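Local coordinates for type VII secretion system protein EssB (Staphylococcus aureus, PDB 4ANN), which is a membrane component of the type VII (Ess) secretion system, probably required for secretion of EsxA and EsxB and captured here as its cytoplasmic segment, at residues 109-114 with 119-124; 91-96 with 103-108; 150-155 with 172-177; 166-171 with 176-181. One frame throughout, in Å; residues are numbered along the deposited sequence.

Contact 1 of 4, residues 109-114 with 119-124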
loop_
_atom_site.group_PDB
_atom_site.type_symbol
_atom_site.label_atom_id
_atom_site.label_comp_id
_atom_site.label_asym_id
_atom_site.label_seq_id
_atom_site.Cartn_x
_atom_site.Cartn_y
_atom_site.Cartn_z
ATOM N N GLU A 109 -1.037 -5.440 0.870
ATOM C CA GLU A 109 0.052 -4.641 1.339
ATOM C C GLU A 109 -0.392 -3.545 2.311
ATOM O O GLU A 109 0.484 -2.829 2.821
ATOM C CB GLU A 109 0.806 -4.037 0.139
ATOM C CG GLU A 109 1.577 -5.045 -0.648
ATOM C CD GLU A 109 2.873 -5.459 0.045
ATOM O OE1 GLU A 109 3.268 -4.782 1.005
ATOM O OE2 GLU A 109 3.475 -6.483 -0.422
ATOM N N LEU A 110 -1.668 -3.380 2.512
ATOM C CA LEU A 110 -2.218 -2.249 3.206
ATOM C C LEU A 110 -3.031 -2.715 4.419
ATOM O O LEU A 110 -3.947 -3.530 4.309
ATOM C CB LEU A 110 -3.138 -1.458 2.263
ATOM C CG LEU A 110 -3.798 -0.230 2.864
ATOM C CD1 LEU A 110 -2.793 0.780 3.365
ATOM C CD2 LEU A 110 -4.704 0.422 1.802
ATOM N N PHE A 111 -2.699 -2.117 5.545
ATOM C CA PHE A 111 -3.348 -2.334 6.822
ATOM C C PHE A 111 -3.649 -0.983 7.462
ATOM O O PHE A 111 -3.122 0.044 7.018
ATOM C CB PHE A 111 -2.460 -3.155 7.778
ATOM C CG PHE A 111 -2.125 -4.531 7.238
ATOM C CD1 PHE A 111 -1.151 -4.688 6.278
ATOM C CD2 PHE A 111 -2.797 -5.634 7.682
ATOM C CE1 PHE A 111 -0.835 -5.927 5.780
ATOM C CE2 PHE A 111 -2.502 -6.892 7.185
ATOM C CZ PHE A 111 -1.518 -7.037 6.225
ATOM N N PHE A 112 -4.487 -0.994 8.488
ATOM C CA PHE A 112 -4.828 0.210 9.230
ATOM C C PHE A 112 -4.625 0.017 10.701
ATOM O O PHE A 112 -4.903 -1.055 11.257
ATOM C CB PHE A 112 -6.285 0.626 8.964
ATOM C CG PHE A 112 -6.531 1.062 7.550
ATOM C CD1 PHE A 112 -6.315 2.355 7.164
ATOM C CD2 PHE A 112 -6.995 0.145 6.593
ATOM C CE1 PHE A 112 -6.571 2.792 5.858
ATOM C CE2 PHE A 112 -7.251 0.602 5.310
ATOM C CZ PHE A 112 -7.041 1.889 4.925
ATOM N N THR A 113 -4.148 1.088 11.343
ATOM C CA THR A 113 -4.087 1.086 12.806
ATOM C C THR A 113 -5.473 1.239 13.395
ATOM O O THR A 113 -6.472 1.470 12.693
ATOM C CB THR A 113 -3.210 2.262 13.271
ATOM O OG1 THR A 113 -3.913 3.472 13.011
ATOM C CG2 THR A 113 -1.852 2.297 12.626
ATOM N N ARG A 114 -5.586 1.152 14.728
ATOM C CA ARG A 114 -6.850 1.349 15.408
ATOM C C ARG A 114 -7.419 2.752 15.200
ATOM O O ARG A 114 -8.636 2.934 15.357
ATOM C CB ARG A 114 -6.683 1.074 16.914
ATOM C CG ARG A 114 -6.672 -0.405 17.222
ATOM C CD ARG A 114 -6.257 -0.665 18.653
ATOM N NE ARG A 114 -5.538 -1.952 18.793
ATOM C CZ ARG A 114 -6.202 -3.103 18.859
ATOM N NH1 ARG A 114 -7.545 -3.168 18.804
ATOM N NH2 ARG A 114 -5.561 -4.264 18.984
ATOM N N ILE A 119 -0.814 1.616 7.050
ATOM C CA ILE A 119 0.429 0.920 7.336
ATOM C C ILE A 119 0.734 -0.049 6.202
ATOM O O ILE A 119 -0.141 -0.832 5.777
ATOM C CB ILE A 119 0.254 0.151 8.674
ATOM C CG1 ILE A 119 -0.217 1.038 9.838
ATOM C CG2 ILE A 119 1.495 -0.611 9.037
ATOM C CD1 ILE A 119 0.853 2.061 10.210
ATOM N N ALA A 120 1.970 -0.021 5.671
ATOM C CA ALA A 120 2.308 -0.927 4.574
ATOM C C ALA A 120 3.089 -2.110 5.092
ATOM O O ALA A 120 3.667 -2.103 6.191
ATOM C CB ALA A 120 3.100 -0.191 3.505
ATOM N N LYS A 121 3.171 -3.155 4.307
ATOM C CA LYS A 121 3.856 -4.398 4.674
ATOM C C LYS A 121 5.272 -4.489 4.105
ATOM O O LYS A 121 6.261 -4.282 4.804
ATOM C CB LYS A 121 2.972 -5.594 4.297
ATOM C CG LYS A 121 3.546 -6.899 4.796
ATOM C CD LYS A 121 2.666 -8.060 4.332
ATOM C CE LYS A 121 2.835 -8.349 2.871
ATOM N NZ LYS A 121 2.067 -9.580 2.508
ATOM N N THR A 122 5.415 -4.785 2.823
ATOM C CA THR A 122 6.715 -4.927 2.202
ATOM C C THR A 122 7.463 -3.596 2.182
ATOM O O THR A 122 6.872 -2.572 1.822
ATOM C CB THR A 122 6.536 -5.429 0.766
ATOM O OG1 THR A 122 5.806 -6.684 0.835
ATOM C CG2 THR A 122 7.869 -5.744 0.117
ATOM N N ARG A 123 8.735 -3.607 2.520
ATOM C CA ARG A 123 9.549 -2.406 2.454
ATOM C C ARG A 123 10.751 -2.599 1.519
ATOM O O ARG A 123 11.449 -3.581 1.648
ATOM C CB ARG A 123 10.225 -2.034 3.731
ATOM C CG ARG A 123 9.478 -2.265 4.934
ATOM C CD ARG A 123 10.150 -1.756 6.198
ATOM N NE ARG A 123 9.502 -2.147 7.382
ATOM C CZ ARG A 123 9.884 -1.851 8.608
ATOM N NH1 ARG A 123 10.970 -1.126 8.819
ATOM N NH2 ARG A 123 9.193 -2.288 9.651
ATOM N N GLY A 124 10.954 -1.659 0.629
ATOM C CA GLY A 124 12.260 -1.549 -0.014
ATOM C C GLY A 124 13.064 -0.449 0.595
ATOM O O GLY A 124 12.628 0.260 1.530
HETATM O O HOH W 1 4.336 -2.164 0.935
HETATM O O HOH W 2 2.250 -8.953 -0.350
#
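Strands 110-112 and 118-120 form a beta hairpin in the cytoplasmic segment of EssB. Phe111 and Ile119 face each other as an antiparallel hydrogen-bonded pair. Phe111 N donates to Ile119 O (2.9 Å). Ile119 N returns a bond to Phe111 O (2.8 Å). Leu110 and Ala120 make the neighbouring non-hydrogen-bonded pair, and their side chains lie on the other face of the sheet from those of Phe111 and Ile119. Strand 110-112 is central in its small sheet, with strand 70-71 on its far side. Near the turn, Thr113 CG2 meets Ile119 CG1 at 3.5 Å in the modelled conformer of Ile119. Beyond the bridged pairs, Lys121 N makes a weak bond to Glu109 O, and side chains join in. The Glu109 chain bends at chi2 (-77°), which swings its carboxylate round to Thr122. Thr122 meets it with two donors. Thr122 N gives a nearly straight bond to Glu109 OE1 (2.8 Å, 165°), and Thr122 OG1 donates to Glu109 OE2 (2.7 Å). Both oxygens use their syn lone pairs for Thr122, and a water also donates to each. Lys121 NZ is hydrogen-bonded to the carbonyl of Leu19, and the water on Glu109 OE2 (2.8 Å) also accepts from this nitrogen.

Contact 2 of 4, residues 91-96 with 103-108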
loop_
_atom_site.group_PDB
_atom_site.type_symbol
_atom_site.label_atom_id
_atom_site.label_comp_id
_atom_site.label_asym_id
_atom_site.label_seq_id
_atom_site.Cartn_x
_atom_site.Cartn_y
_atom_site.Cartn_z
ATOM N N LYS A 91 -3.733 8.351 1.843
ATOM C CA LYS A 91 -2.760 9.295 1.286
ATOM C C LYS A 91 -1.620 9.571 2.238
ATOM O O LYS A 91 -0.541 10.035 1.795
ATOM C CB LYS A 91 -3.503 10.584 0.895
ATOM C CG LYS A 91 -3.721 11.605 2.013
ATOM C CD LYS A 91 -4.117 12.935 1.395
ATOM C CE LYS A 91 -4.443 14.107 2.305
ATOM N NZ LYS A 91 -4.410 15.400 1.533
ATOM N N ASN A 92 -1.770 9.310 3.538
ATOM C CA ASN A 92 -0.694 9.483 4.514
ATOM C C ASN A 92 0.532 8.611 4.201
ATOM O O ASN A 92 1.638 8.962 4.619
ATOM C CB ASN A 92 -1.205 9.173 5.909
ATOM C CG ASN A 92 -0.375 9.724 7.025
ATOM O OD1 ASN A 92 -0.044 10.930 7.056
ATOM N ND2 ASN A 92 -0.070 8.893 8.010
ATOM N N LEU A 93 0.361 7.530 3.432
ATOM C CA LEU A 93 1.530 6.748 3.036
ATOM C C LEU A 93 2.506 7.510 2.212
ATOM O O LEU A 93 3.678 7.132 2.104
ATOM C CB LEU A 93 1.113 5.446 2.314
ATOM C CG LEU A 93 0.581 4.368 3.237
ATOM C CD1 LEU A 93 0.122 3.197 2.378
ATOM C CD2 LEU A 93 1.611 3.948 4.321
ATOM N N GLU A 94 2.092 8.598 1.597
ATOM C CA GLU A 94 3.018 9.469 0.865
ATOM C C GLU A 94 4.121 9.967 1.790
ATOM O O GLU A 94 5.198 10.350 1.284
ATOM C CB GLU A 94 2.285 10.664 0.225
ATOM C CG GLU A 94 1.212 10.291 -0.759
ATOM C CD GLU A 94 0.984 11.158 -1.947
ATOM O OE1 GLU A 94 0.262 12.165 -1.815
ATOM O OE2 GLU A 94 1.549 10.768 -2.996
ATOM N N GLU A 95 3.909 9.983 3.099
ATOM C CA GLU A 95 4.968 10.383 4.028
ATOM C C GLU A 95 6.169 9.454 3.916
ATOM O O GLU A 95 7.287 9.833 4.271
ATOM C CB GLU A 95 4.453 10.408 5.470
ATOM C CG GLU A 95 3.398 11.510 5.695
ATOM C CD GLU A 95 3.928 12.905 5.542
ATOM O OE1 GLU A 95 5.003 13.314 5.984
ATOM O OE2 GLU A 95 3.264 13.712 4.867
ATOM N N VAL A 96 6.001 8.241 3.420
ATOM C CA VAL A 96 7.092 7.281 3.257
ATOM C C VAL A 96 8.084 7.777 2.230
ATOM O O VAL A 96 9.298 7.498 2.356
ATOM C CB VAL A 96 6.600 5.875 2.845
ATOM C CG1 VAL A 96 7.736 4.931 2.482
ATOM C CG2 VAL A 96 5.745 5.335 4.029
ATOM N N PHE A 103 7.445 1.366 -0.694
ATOM C CA PHE A 103 6.298 0.530 -0.348
ATOM C C PHE A 103 5.499 0.234 -1.610
ATOM O O PHE A 103 5.676 0.878 -2.647
ATOM C CB PHE A 103 5.395 1.205 0.705
ATOM C CG PHE A 103 4.612 2.413 0.198
ATOM C CD1 PHE A 103 5.244 3.637 0.056
ATOM C CD2 PHE A 103 3.284 2.326 -0.150
ATOM C CE1 PHE A 103 4.565 4.784 -0.444
ATOM C CE2 PHE A 103 2.582 3.436 -0.648
ATOM C CZ PHE A 103 3.247 4.661 -0.780
ATOM N N VAL A 104 4.584 -0.710 -1.505
ATOM C CA VAL A 104 3.663 -1.098 -2.544
ATOM C C VAL A 104 2.249 -0.771 -2.074
ATOM O O VAL A 104 1.904 -1.145 -0.969
ATOM C CB VAL A 104 3.774 -2.608 -2.820
ATOM C CG1 VAL A 104 2.729 -3.068 -3.806
ATOM C CG2 VAL A 104 5.210 -2.948 -3.233
ATOM N N LEU A 105 1.447 -0.135 -2.904
ATOM C CA LEU A 105 0.046 0.172 -2.579
ATOM C C LEU A 105 -0.834 -0.899 -3.177
ATOM O O LEU A 105 -1.010 -0.971 -4.418
ATOM C CB LEU A 105 -0.360 1.541 -3.061
ATOM C CG LEU A 105 -1.731 1.980 -2.609
ATOM C CD1 LEU A 105 -1.791 2.136 -1.102
ATOM C CD2 LEU A 105 -2.152 3.276 -3.292
ATOM N N ALA A 106 -1.425 -1.782 -2.369
ATOM C CA ALA A 106 -2.263 -2.878 -2.837
ATOM C C ALA A 106 -3.016 -3.470 -1.671
ATOM O O ALA A 106 -2.581 -3.311 -0.511
ATOM C CB ALA A 106 -1.415 -4.004 -3.464
ATOM N N PRO A 107 -4.107 -4.175 -1.910
ATOM C CA PRO A 107 -4.909 -4.727 -0.779
ATOM C C PRO A 107 -4.108 -5.570 0.181
ATOM O O PRO A 107 -4.264 -5.430 1.403
ATOM C CB PRO A 107 -6.010 -5.501 -1.483
ATOM C CG PRO A 107 -6.199 -4.774 -2.798
ATOM C CD PRO A 107 -4.813 -4.365 -3.192
ATOM N N ASP A 108 -3.257 -6.442 -0.333
ATOM C CA ASP A 108 -2.508 -7.358 0.533
ATOM C C ASP A 108 -1.289 -6.707 1.156
ATOM O O ASP A 108 -0.540 -7.351 1.905
ATOM C CB ASP A 108 -2.099 -8.620 -0.224
ATOM C CG ASP A 108 -1.199 -8.403 -1.406
ATOM O OD1 ASP A 108 -0.983 -7.287 -1.893
ATOM O OD2 ASP A 108 -0.724 -9.442 -1.926
#
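Phe103 reaches from its loop toward the turn 91-96, and its ring packs against Leu93 and Val96. Its chi1 of 70° turns the ring toward these two residues. CB lies against the methyl of Ala120 in the adjoining hairpin. Beyond CG the ring divides its contacts. On one branch, CD1 meets Val96 CG1 at 3.7 Å, and CE1 approaches the backbone carbonyl Leu93 O at 3.6 Å. On the other branch, CD2 and CE2 lie against Leu93 CD1; the CE2 to CD1 distance is 3.9 Å. At the tip, CZ touches Leu93 CB at 3.8 Å. Leu93 O and Val96 CG1 both approach the ring obliquely. Leu93 also reaches past the ring, where its CD1 meets Leu105 CD1 at 4.1 Å. The segment 91-96 begins in a 3-10 turn after helix 80-89. There Leu93 O also accepts a hydrogen bond from the backbone N of Val96, at 2.9 Å. Pro118 of the hairpin touches Leu93, while Phe139 and Leu146 of helix 136-151 touch Leu105. The contact therefore sits in the core between the hairpin and helix 136-151. All four touching residues are buried, and the side chains meet through carbon alone, which implies that shape and hydrophobic burial hold them together.

Contact 3 of 4, residues 150-155 with 172-177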
loop_
_atom_site.group_PDB
_atom_site.type_symbol
_atom_site.label_atom_id
_atom_site.label_comp_id
_atom_site.label_asym_id
_atom_site.label_seq_id
_atom_site.Cartn_x
_atom_site.Cartn_y
_atom_site.Cartn_z
ATOM N N ALA A 150 -13.289 -0.777 -2.353
ATOM C CA ALA A 150 -13.915 -0.538 -1.057
ATOM C C ALA A 150 -15.430 -0.378 -1.216
ATOM O O ALA A 150 -16.148 -0.733 -0.265
ATOM C CB ALA A 150 -13.312 0.680 -0.384
ATOM N N PHE A 151 -15.883 0.169 -2.322
ATOM C CA PHE A 151 -17.301 0.425 -2.586
ATOM C C PHE A 151 -17.999 -0.715 -3.316
ATOM O O PHE A 151 -19.222 -0.690 -3.421
ATOM C CB PHE A 151 -17.500 1.771 -3.268
ATOM C CG PHE A 151 -17.468 2.903 -2.282
ATOM C CD1 PHE A 151 -18.619 3.303 -1.652
ATOM C CD2 PHE A 151 -16.290 3.556 -1.978
ATOM C CE1 PHE A 151 -18.619 4.354 -0.745
ATOM C CE2 PHE A 151 -16.286 4.617 -1.095
ATOM C CZ PHE A 151 -17.430 5.016 -0.479
ATOM N N ASN A 152 -17.284 -1.744 -3.761
ATOM C CA ASN A 152 -17.938 -2.882 -4.415
ATOM C C ASN A 152 -17.051 -4.091 -4.174
ATOM O O ASN A 152 -16.014 -4.262 -4.837
ATOM C CB ASN A 152 -18.155 -2.614 -5.893
ATOM C CG ASN A 152 -18.884 -3.768 -6.576
ATOM O OD1 ASN A 152 -18.994 -4.848 -6.056
ATOM N ND2 ASN A 152 -19.294 -3.492 -7.801
ATOM N N GLU A 153 -17.471 -4.956 -3.251
ATOM C CA GLU A 153 -16.668 -6.090 -2.856
ATOM C C GLU A 153 -16.449 -7.119 -3.971
ATOM O O GLU A 153 -15.577 -7.936 -3.847
ATOM C CB GLU A 153 -17.299 -6.836 -1.650
ATOM C CG GLU A 153 -18.609 -7.549 -1.995
ATOM C CD GLU A 153 -19.240 -8.369 -0.905
ATOM O OE1 GLU A 153 -18.688 -8.295 0.231
ATOM O OE2 GLU A 153 -20.230 -9.148 -1.102
ATOM N N LYS A 154 -17.256 -7.049 -5.023
ATOM C CA LYS A 154 -17.106 -7.945 -6.169
ATOM C C LYS A 154 -15.901 -7.602 -7.042
ATOM O O LYS A 154 -15.477 -8.433 -7.843
ATOM C CB LYS A 154 -18.380 -7.960 -6.993
ATOM C CG LYS A 154 -19.559 -8.530 -6.186
ATOM C CD LYS A 154 -20.858 -8.628 -6.923
ATOM C CE LYS A 154 -21.432 -7.310 -7.342
ATOM N NZ LYS A 154 -21.581 -6.399 -6.154
ATOM N N GLN A 155 -15.376 -6.363 -6.980
ATOM C CA GLN A 155 -14.338 -5.914 -7.877
ATOM C C GLN A 155 -12.965 -6.481 -7.500
ATOM O O GLN A 155 -12.637 -6.603 -6.324
ATOM C CB GLN A 155 -14.241 -4.400 -7.879
ATOM C CG GLN A 155 -15.524 -3.679 -8.367
ATOM C CD GLN A 155 -15.773 -3.774 -9.832
ATOM O OE1 GLN A 155 -15.382 -4.760 -10.494
ATOM N NE2 GLN A 155 -16.489 -2.805 -10.407
ATOM N N PRO A 172 -21.790 4.895 -12.117
ATOM C CA PRO A 172 -21.393 6.312 -12.197
ATOM C C PRO A 172 -20.361 6.711 -11.161
ATOM O O PRO A 172 -19.461 7.490 -11.478
ATOM C CB PRO A 172 -22.752 7.024 -12.027
ATOM C CG PRO A 172 -23.736 6.033 -12.553
ATOM C CD PRO A 172 -23.254 4.679 -12.051
ATOM N N PHE A 173 -20.446 6.213 -9.941
ATOM C CA PHE A 173 -19.428 6.484 -8.928
ATOM C C PHE A 173 -18.035 6.080 -9.399
ATOM O O PHE A 173 -17.073 6.804 -9.266
ATOM C CB PHE A 173 -19.788 5.728 -7.668
ATOM C CG PHE A 173 -18.757 5.823 -6.556
ATOM C CD1 PHE A 173 -18.676 6.892 -5.696
ATOM C CD2 PHE A 173 -17.854 4.824 -6.339
ATOM C CE1 PHE A 173 -17.749 6.983 -4.707
ATOM C CE2 PHE A 173 -16.903 4.880 -5.347
ATOM C CZ PHE A 173 -16.850 5.960 -4.519
ATOM N N GLU A 174 -17.907 4.944 -10.005
ATOM C CA GLU A 174 -16.672 4.357 -10.446
ATOM C C GLU A 174 -16.133 5.227 -11.540
ATOM O O GLU A 174 -14.908 5.492 -11.574
ATOM C CB GLU A 174 -16.773 2.883 -10.877
ATOM C CG GLU A 174 -17.080 1.989 -9.714
ATOM C CD GLU A 174 -17.396 0.562 -10.050
ATOM O OE1 GLU A 174 -17.689 0.262 -11.213
ATOM O OE2 GLU A 174 -17.416 -0.261 -9.088
ATOM N N THR A 175 -16.958 5.699 -12.461
ATOM C CA THR A 175 -16.451 6.624 -13.507
ATOM C C THR A 175 -15.865 7.884 -12.901
ATOM O O THR A 175 -14.847 8.375 -13.358
ATOM C CB THR A 175 -17.598 6.935 -14.472
ATOM O OG1 THR A 175 -17.933 5.736 -15.111
ATOM C CG2 THR A 175 -17.181 7.996 -15.512
ATOM N N LYS A 176 -16.547 8.465 -11.905
ATOM C CA LYS A 176 -16.052 9.690 -11.297
ATOM C C LYS A 176 -14.697 9.458 -10.642
ATOM O O LYS A 176 -13.796 10.294 -10.705
ATOM C CB LYS A 176 -17.008 10.300 -10.293
ATOM C CG LYS A 176 -18.265 10.929 -10.933
ATOM N N VAL A 177 -14.531 8.290 -9.961
ATOM C CA VAL A 177 -13.249 7.972 -9.365
ATOM C C VAL A 177 -12.182 7.876 -10.451
ATOM O O VAL A 177 -11.098 8.445 -10.338
ATOM C CB VAL A 177 -13.364 6.652 -8.558
ATOM C CG1 VAL A 177 -11.992 6.180 -8.136
ATOM C CG2 VAL A 177 -14.253 6.859 -7.343
HETATM O O HOH W 3 -19.906 -1.302 -9.077
#
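One face of the Phe151 ring receives the edge of the Phe173 ring. Phe173 CZ stands 3.5 Å above that face, offset toward the rim and nearest to Phe151 CD2. The ring centroids are 4.6 Å apart and the planes are inclined at 50°, so this edge-to-face pair is tilted well away from a perpendicular T. One face of the Phe173 ring carries the methyl CG2 of Val177, one helical turn further on. Phe173 has CG anti to its own N (chi1 175°), which directs the ring at Phe151. Phe151 also makes a cation-pi contact with Lys83 and packs on Leu84 and Leu87, all of helix 80-89.

The pair joins the last part of helix 136-151 to the first turn of helix 172-179. After Phe151 the chain makes a type I beta turn from Asn152 to Gln155. Asn152 OD1 accepts a hydrogen bond from the backbone N of Lys154 at 3.0 Å, forming an Asx turn.

This turn brings Gln155 to Glu174. Gln155 NE2 donates to Glu174 OE2 (3.0 Å) along an almost straight line. The acceptor lies close to the amide plane of Gln155, but the donor sits 35° out of the carboxylate plane, on the syn side. A water supplies a second link: it accepts from Asn152 ND2 and donates to Glu174 OE2 at 2.7 Å. The other oxygen, Glu174 OE1, is hydrogen-bonded to His168 NE2 and to the backbone N of Thr171.

Contact 4 of 4, residues 166-171 with 176-181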
loop_
_atom_site.group_PDB
_atom_site.type_symbol
_atom_site.label_atom_id
_atom_site.label_comp_id
_atom_site.label_asym_id
_atom_site.label_seq_id
_atom_site.Cartn_x
_atom_site.Cartn_y
_atom_site.Cartn_z
ATOM N N GLU A 166 -9.992 3.645 -18.387
ATOM C CA GLU A 166 -11.079 4.463 -18.869
ATOM C C GLU A 166 -12.101 3.692 -19.665
ATOM O O GLU A 166 -13.208 4.203 -19.861
ATOM C CB GLU A 166 -10.481 5.662 -19.643
ATOM C CG GLU A 166 -9.836 6.558 -18.611
ATOM C CD GLU A 166 -10.132 8.003 -18.721
ATOM O OE1 GLU A 166 -11.071 8.333 -19.442
ATOM O OE2 GLU A 166 -9.351 8.718 -18.086
ATOM N N LEU A 167 -11.812 2.469 -20.096
ATOM C CA LEU A 167 -12.794 1.607 -20.730
ATOM C C LEU A 167 -13.583 0.790 -19.704
ATOM O O LEU A 167 -14.410 -0.050 -20.089
ATOM C CB LEU A 167 -12.129 0.712 -21.746
ATOM C CG LEU A 167 -11.522 1.446 -22.963
ATOM C CD1 LEU A 167 -11.017 0.445 -23.991
ATOM C CD2 LEU A 167 -12.474 2.407 -23.651
ATOM N N HIS A 168 -13.373 0.995 -18.411
ATOM C CA HIS A 168 -14.125 0.258 -17.390
ATOM C C HIS A 168 -15.614 0.473 -17.553
ATOM O O HIS A 168 -16.097 1.590 -17.705
ATOM C CB HIS A 168 -13.666 0.786 -16.024
ATOM C CG HIS A 168 -14.432 0.210 -14.865
ATOM N ND1 HIS A 168 -14.183 -1.045 -14.451
ATOM C CD2 HIS A 168 -15.383 0.664 -14.048
ATOM C CE1 HIS A 168 -14.963 -1.379 -13.459
ATOM N NE2 HIS A 168 -15.726 -0.316 -13.147
ATOM N N LYS A 169 -16.355 -0.632 -17.417
ATOM C CA LYS A 169 -17.828 -0.601 -17.357
ATOM C C LYS A 169 -18.233 -0.852 -15.926
ATOM O O LYS A 169 -17.895 -1.870 -15.337
ATOM C CB LYS A 169 -18.418 -1.637 -18.289
ATOM C CG LYS A 169 -18.105 -1.405 -19.743
ATOM C CD LYS A 169 -18.592 -0.033 -20.199
ATOM N N GLY A 170 -18.984 0.066 -15.363
ATOM C CA GLY A 170 -19.362 0.034 -13.948
ATOM C C GLY A 170 -20.377 1.094 -13.632
ATOM O O GLY A 170 -21.242 1.461 -14.438
ATOM N N THR A 171 -20.338 1.598 -12.419
ATOM C CA THR A 171 -21.321 2.516 -11.920
ATOM C C THR A 171 -20.868 3.942 -12.198
ATOM O O THR A 171 -19.691 4.213 -12.431
ATOM C CB THR A 171 -21.529 2.300 -10.402
ATOM O OG1 THR A 171 -20.269 2.458 -9.722
ATOM C CG2 THR A 171 -21.997 0.908 -9.991
ATOM N N LYS A 176 -16.547 8.465 -11.905
ATOM C CA LYS A 176 -16.052 9.690 -11.297
ATOM C C LYS A 176 -14.697 9.458 -10.642
ATOM O O LYS A 176 -13.796 10.294 -10.705
ATOM C CB LYS A 176 -17.008 10.300 -10.293
ATOM C CG LYS A 176 -18.265 10.929 -10.933
ATOM N N VAL A 177 -14.531 8.290 -9.961
ATOM C CA VAL A 177 -13.249 7.972 -9.365
ATOM C C VAL A 177 -12.182 7.876 -10.451
ATOM O O VAL A 177 -11.098 8.445 -10.338
ATOM C CB VAL A 177 -13.364 6.652 -8.558
ATOM C CG1 VAL A 177 -11.992 6.180 -8.136
ATOM C CG2 VAL A 177 -14.253 6.859 -7.343
ATOM N N ILE A 178 -12.457 7.155 -11.517
ATOM C CA ILE A 178 -11.532 6.914 -12.583
ATOM C C ILE A 178 -11.108 8.195 -13.255
ATOM O O ILE A 178 -9.931 8.337 -13.658
ATOM C CB ILE A 178 -12.123 5.907 -13.583
ATOM C CG1 ILE A 178 -12.111 4.498 -12.945
ATOM C CG2 ILE A 178 -11.383 5.934 -14.911
ATOM C CD1 ILE A 178 -12.941 3.480 -13.687
ATOM N N GLU A 179 -12.033 9.120 -13.392
ATOM C CA GLU A 179 -11.762 10.358 -14.104
ATOM C C GLU A 179 -11.037 11.381 -13.252
ATOM O O GLU A 179 -10.571 12.386 -13.830
ATOM C CB GLU A 179 -13.052 10.909 -14.686
ATOM C CG GLU A 179 -13.503 10.021 -15.861
ATOM C CD GLU A 179 -14.643 10.744 -16.559
ATOM O OE1 GLU A 179 -14.970 11.813 -16.000
ATOM O OE2 GLU A 179 -15.055 10.132 -17.525
ATOM N N ALA A 180 -10.948 11.229 -11.948
ATOM C CA ALA A 180 -10.264 12.250 -11.120
ATOM C C ALA A 180 -8.893 12.494 -11.637
ATOM O O ALA A 180 -8.093 11.561 -11.818
ATOM C CB ALA A 180 -10.199 11.807 -9.667
ATOM N N ALA A 181 -8.548 13.732 -11.949
ATOM C CA ALA A 181 -7.399 13.943 -12.803
ATOM C C ALA A 181 -6.094 13.806 -12.042
ATOM O O ALA A 181 -5.133 13.498 -12.714
ATOM C CB ALA A 181 -7.444 15.294 -13.494
HETATM O O HOH W 4 -8.256 7.780 -15.941
HETATM O O HOH W 5 -14.137 8.055 -18.429
#
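The first torsion of His168 (chi1 175°) sets its CB and ring beside Ile178. Ile178 places CG1 trans to its carbonyl carbon, and its extended chi2 of 167° carries CD1 out to the histidine. This methyl rests against His168 CB at 3.6 Å and against His168 CD2 at 3.7 Å. It approaches the imidazole obliquely, with the isoleucine arm roughly perpendicular to the histidine side chain. Glu166 lies beside the other branch of the isoleucine: Glu166 CG meets Ile178 CG2 at 4.1 Å. Here the two side chains run antiparallel, one alongside the other.

The contact folds the loop before helix 172-179 back onto that same helix. The loop ends at Thr171, the N-cap residue, whose side chain caps a backbone N in the first turn. The imidazole of His168 is also tied to this turn, with Glu174 as its polar partner. Ile148 of helix 136-151 also touches Ile178.

Water carries a polar link at the outer edge. It donates to Glu166 OE2 (2.6 Å) and to Ile178 O (2.9 Å), near the C-terminal end of the helix. Lys144 NZ is hydrogen-bonded to the same carbonyl oxygen. In the modelled conformer of Glu179 a second carboxylate comes near, with Glu179 OE2 4.8 Å from Glu166 OE1. A water modelled between these two oxygens lies too close to Glu179 OE2, so that bridge is doubtful.

Overall arrangement
From the N terminus, contact 2 comes first. It closes the loop that leaves helix 80-89, runs through strand 101-102 and returns at 103-108. Contact 1 follows directly and closes the hairpin 110-120. The two are in series, yet they touch, with centres about 7 Å apart, and share one core. The chain then runs along helix 136-151. Contact 3 spans residues 150-177 and closes the excursion through helix 157-162. Contact 4, 166-171 with 176-181, starts inside that span and ends just beyond it, so the two cross on helix 172-179. Their centres lie about 8 Å apart, whereas those of contacts 1 and 3 are about 23 Å apart. Helix 136-151 links the two regions.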